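Local coordinates for inner membrane protein (Salmonella typhimurium LT2, PDB 2QJV) that is a nickel-bound cupin of the KduI/IolB family that probably isomerises sugar acids such as glucuronate, at residues 188-193 with 229-234. The protein carries 2 engineered substitutions. Residues are numbered along the deposited sequence; the frame is centred on the assembly and turned at random.
With NI (nickel (II) ion), chain D; SO4 (sulfate ion), chain J.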
ATOM      1  N   TYR A 188     -17.020  14.756  -7.056  1.00 37.29           N
ATOM      2  CA  TYR A 188     -18.319  14.141  -6.823  1.00 36.47           C
ATOM      3  C   TYR A 188     -18.612  14.331  -5.341  1.00 38.02           C
ATOM      4  O   TYR A 188     -17.817  13.922  -4.516  1.00 37.78           O
ATOM      5  CB  TYR A 188     -18.309  12.622  -7.073  1.00 37.69           C
ATOM      6  CG  TYR A 188     -18.455  12.200  -8.519  1.00 36.26           C
ATOM      7  CD1 TYR A 188     -17.473  12.506  -9.439  1.00 36.29           C
ATOM      8  CD2 TYR A 188     -19.580  11.498  -8.971  1.00 34.10           C
ATOM      9  CE1 TYR A 188     -17.593  12.155 -10.753  1.00 39.09           C
ATOM     10  CE2 TYR A 188     -19.705  11.149 -10.299  1.00 35.66           C
ATOM     11  CZ  TYR A 188     -18.704  11.475 -11.175  1.00 40.08           C
ATOM     12  OH  TYR A 188     -18.839  11.122 -12.468  1.00 38.40           O
ATOM     13  N   TYR A 189     -19.749  14.926  -5.022  1.00 36.34           N
ATOM     14  CA  TYR A 189     -20.237  15.047  -3.658  1.00 36.65           C
ATOM     15  C   TYR A 189     -21.493  14.167  -3.608  1.00 37.65           C
ATOM     16  O   TYR A 189     -22.564  14.553  -4.131  1.00 36.65           O
ATOM     17  CB  TYR A 189     -20.527  16.501  -3.284  1.00 36.30           C
ATOM     18  CG  TYR A 189     -21.186  16.693  -1.924  1.00 33.81           C
ATOM     19  CD1 TYR A 189     -20.528  16.306  -0.731  1.00 36.61           C
ATOM     20  CD2 TYR A 189     -22.416  17.340  -1.807  1.00 36.10           C
ATOM     21  CE1 TYR A 189     -21.117  16.482   0.504  1.00 37.73           C
ATOM     22  CE2 TYR A 189     -23.019  17.546  -0.552  1.00 38.05           C
ATOM     23  CZ  TYR A 189     -22.368  17.107   0.606  1.00 37.52           C
ATOM     24  OH  TYR A 189     -22.957  17.322   1.821  1.00 36.46           O
ATOM     25  N   HIS A 190     -21.384  13.044  -2.889  1.00 37.30           N
ATOM     26  CA  HIS A 190     -22.431  12.029  -2.850  1.00 35.29           C
ATOM     27  C   HIS A 190     -23.386  12.092  -1.658  1.00 34.24           C
ATOM     28  O   HIS A 190     -22.988  12.407  -0.521  1.00 37.50           O
ATOM     29  CB  HIS A 190     -21.832  10.618  -2.836  1.00 37.62           C
ATOM     30  CG  HIS A 190     -21.219  10.193  -4.138  1.00 41.63           C
ATOM     31  ND1 HIS A 190     -21.916   9.460  -5.079  1.00 37.18           N
ATOM     32  CD2 HIS A 190     -19.968  10.354  -4.628  1.00 41.74           C
ATOM     33  CE1 HIS A 190     -21.111   9.195  -6.097  1.00 41.23           C
ATOM     34  NE2 HIS A 190     -19.917   9.711  -5.841  1.00 39.94           N
ATOM     35  N   ARG A 191     -24.636  11.762  -1.957  1.00 37.71           N
ATOM     36  CA  ARG A 191     -25.728  11.683  -0.976  1.00 38.11           C
ATOM     37  C   ARG A 191     -26.551  10.421  -1.251  1.00 38.10           C
ATOM     38  O   ARG A 191     -26.654   9.959  -2.412  1.00 37.13           O
ATOM     39  CB  ARG A 191     -26.601  12.948  -1.005  1.00 35.85           C
ATOM     40  CG  ARG A 191     -25.837  14.255  -0.763  1.00 37.89           C
ATOM     41  CD  ARG A 191     -25.454  14.497   0.705  1.00 36.76           C
ATOM     42  NE  ARG A 191     -26.429  15.350   1.359  1.00 45.29           N
ATOM     43  CZ  ARG A 191     -27.512  14.966   2.002  1.00 41.45           C
ATOM     44  NH1 ARG A 191     -27.821  13.703   2.169  1.00 42.35           N
ATOM     45  NH2 ARG A 191     -28.302  15.886   2.493  1.00 44.87           N
ATOM     46  N   PHE A 192     -27.139   9.873  -0.173  1.00 37.08           N
ATOM     47  CA  PHE A 192     -27.953   8.652  -0.210  1.00 37.84           C
ATOM     48  C   PHE A 192     -29.279   8.788   0.514  1.00 38.51           C
ATOM     49  O   PHE A 192     -29.411   9.557   1.490  1.00 36.09           O
ATOM     50  CB  PHE A 192     -27.168   7.447   0.354  1.00 38.98           C
ATOM     51  CG  PHE A 192     -25.939   7.169  -0.407  1.00 40.66           C
ATOM     52  CD1 PHE A 192     -25.976   6.353  -1.551  1.00 35.36           C
ATOM     53  CD2 PHE A 192     -24.745   7.795  -0.064  1.00 37.83           C
ATOM     54  CE1 PHE A 192     -24.842   6.196  -2.312  1.00 36.40           C
ATOM     55  CE2 PHE A 192     -23.621   7.654  -0.850  1.00 35.47           C
ATOM     56  CZ  PHE A 192     -23.658   6.835  -1.944  1.00 39.00           C
ATOM     57  N   ASN A 193     -30.265   8.085  -0.042  1.00 39.85           N
ATOM     58  CA  ASN A 193     -31.592   7.954   0.509  1.00 38.60           C
ATOM     59  C   ASN A 193     -32.041   6.486   0.430  1.00 37.99           C
ATOM     60  O   ASN A 193     -32.206   5.935  -0.678  1.00 37.37           O
ATOM     61  CB  ASN A 193     -32.610   8.895  -0.172  1.00 37.52           C
ATOM     62  CG  ASN A 193     -33.937   8.901   0.540  1.00 43.70           C
ATOM     63  OD1 ASN A 193     -33.993   8.898   1.756  1.00 41.76           O
ATOM     64  ND2 ASN A 193     -35.018   8.878  -0.220  1.00 42.04           N
ATOM     65  N   HIS A 229     -14.643   7.007 -14.642  1.00 35.56           N
ATOM     66  CA  HIS A 229     -15.134   7.184 -13.261  1.00 35.30           C
ATOM     67  C   HIS A 229     -16.620   6.830 -13.035  1.00 34.30           C
ATOM     68  O   HIS A 229     -17.390   7.632 -12.449  1.00 37.69           O
ATOM     69  CB  HIS A 229     -14.805   8.623 -12.796  1.00 35.79           C
ATOM     70  CG  HIS A 229     -15.046   9.680 -13.838  1.00 33.47           C
ATOM     71  ND1 HIS A 229     -14.151   9.935 -14.861  1.00 33.34           N
ATOM     72  CD2 HIS A 229     -16.051  10.568 -13.999  1.00 31.75           C
ATOM     73  CE1 HIS A 229     -14.584  10.937 -15.587  1.00 37.40           C
ATOM     74  NE2 HIS A 229     -15.738  11.339 -15.090  1.00 35.86           N
ATOM     75  N   PRO A 230     -17.019   5.621 -13.462  1.00 34.20           N
ATOM     76  CA  PRO A 230     -18.439   5.241 -13.257  1.00 37.68           C
ATOM     77  C   PRO A 230     -18.857   5.022 -11.787  1.00 36.00           C
ATOM     78  O   PRO A 230     -18.015   4.675 -10.925  1.00 37.43           O
ATOM     79  CB  PRO A 230     -18.570   3.924 -14.051  1.00 35.08           C
ATOM     80  CG  PRO A 230     -17.173   3.365 -14.014  1.00 35.10           C
ATOM     81  CD  PRO A 230     -16.272   4.550 -14.131  1.00 37.97           C
ATOM     82  N   VAL A 231     -20.156   5.229 -11.548  1.00 39.68           N
ATOM     83  CA  VAL A 231     -20.802   5.047 -10.264  1.00 38.74           C
ATOM     84  C   VAL A 231     -21.807   3.882 -10.346  1.00 38.21           C
ATOM     85  O   VAL A 231     -22.781   3.919 -11.123  1.00 36.59           O
ATOM     86  CB  VAL A 231     -21.529   6.330  -9.832  1.00 38.97           C
ATOM     87  CG1 VAL A 231     -22.399   6.096  -8.578  1.00 35.42           C
ATOM     88  CG2 VAL A 231     -20.524   7.509  -9.657  1.00 35.70           C
ATOM     89  N   ALA A 232     -21.575   2.861  -9.529  1.00 37.44           N
ATOM     90  CA  ALA A 232     -22.488   1.714  -9.408  1.00 36.35           C
ATOM     91  C   ALA A 232     -23.272   1.834  -8.094  1.00 37.14           C
ATOM     92  O   ALA A 232     -22.703   1.791  -7.003  1.00 36.78           O
ATOM     93  CB  ALA A 232     -21.759   0.349  -9.512  1.00 36.26           C
ATOM     94  N   THR A 233     -24.579   2.006  -8.209  1.00 36.93           N
ATOM     95  CA  THR A 233     -25.447   2.093  -7.043  1.00 37.43           C
ATOM     96  C   THR A 233     -25.892   0.678  -6.584  1.00 36.65           C
ATOM     97  O   THR A 233     -25.836  -0.298  -7.323  1.00 34.80           O
ATOM     98  CB  THR A 233     -26.696   3.044  -7.277  1.00 35.38           C
ATOM     99  OG1 THR A 233     -27.573   2.447  -8.204  1.00 36.80           O
ATOM    100  CG2 THR A 233     -26.283   4.442  -7.764  1.00 40.85           C
ATOM    101  N   ILE A 234     -26.390   0.638  -5.349  1.00 37.72           N
ATOM    102  CA  ILE A 234     -26.750  -0.539  -4.588  1.00 37.44           C
ATOM    103  C   ILE A 234     -28.251  -0.571  -4.305  1.00 35.48           C
ATOM    104  O   ILE A 234     -28.818   0.444  -3.884  1.00 35.87           O
ATOM    105  CB  ILE A 234     -25.929  -0.472  -3.222  1.00 39.49           C
ATOM    106  CG1 ILE A 234     -24.410  -0.561  -3.511  1.00 42.72           C
ATOM    107  CG2 ILE A 234     -26.340  -1.496  -2.220  1.00 39.52           C
ATOM    108  CD1 ILE A 234     -23.961  -1.806  -4.195  1.00 40.00           C
TER
HETATM  109 NI    NI D 271     -16.850  13.083 -15.767  1.00 22.23          NI
HETATM  110  S   SO4 J 277     -29.391  13.297   5.711  1.00 51.90           S
HETATM  111  O1  SO4 J 277     -29.191  12.589   4.429  1.00 55.36           O
HETATM  112  O2  SO4 J 277     -28.384  12.985   6.715  1.00 56.73           O
HETATM  113  O3  SO4 J 277     -30.628  12.804   6.349  1.00 58.45           O
HETATM  114  O4  SO4 J 277     -29.517  14.734   5.435  1.00 49.96           O
HETATM  115  O   HOH W   1     -18.715  12.625 -14.708  1.00 23.15           O
HETATM  116  O   HOH W   2     -18.106  14.727 -16.479  1.00 23.07           O
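Tyr188 reaches across to His229 and Val231 with the far end of its ring, a worked example of how two facing sheets share one metal pocket. Its OH lies 3.2 Å from His229 CD2, at the edge of the imidazole and in its plane, and the two side chains cross at about a right angle. No direct hydrogen bond joins them. Instead Tyr188 OH bonds at 2.7 Å to a water that is itself a nickel ligand, while the same hydroxyl is also hydrogen-bonded to Ser167 OG; the phenol is thus a second-shell group that helps position a first-shell water. His229 NE2 holds the nickel at 2.2 Å, and with ND1 bonded to Gly227 O both ring nitrogens are engaged, which fixes the ring's rotation.

The packed part centres on Val231. A chi1 of 171° sets CG2 beside the backbone N, anti to the carbonyl carbon, from where it meets both aromatic neighbours: Tyr188 CE2 at 3.8 Å, obliquely to the ring, and His190 CE1 at 4.0 Å, at the imidazole edge. Gln201 and Asn239 engage the two nitrogens of that buried imidazole, leaving its carbon edge turned to the valine.

Farther along the strands the contact thins, and the closest approach of Phe192 to Thr233, CE1 to CG2, is 5.9 Å. On the other side of strand 181-193, Arg191 NH1 binds O1 of a sulfate, probably from the crystallisation liquor, at 2.9 Å. His171, His173 and Glu186 complete the protein ligands of the nickel, the three-histidine, one-glutamate metal site characteristic of the cupin beta-barrel.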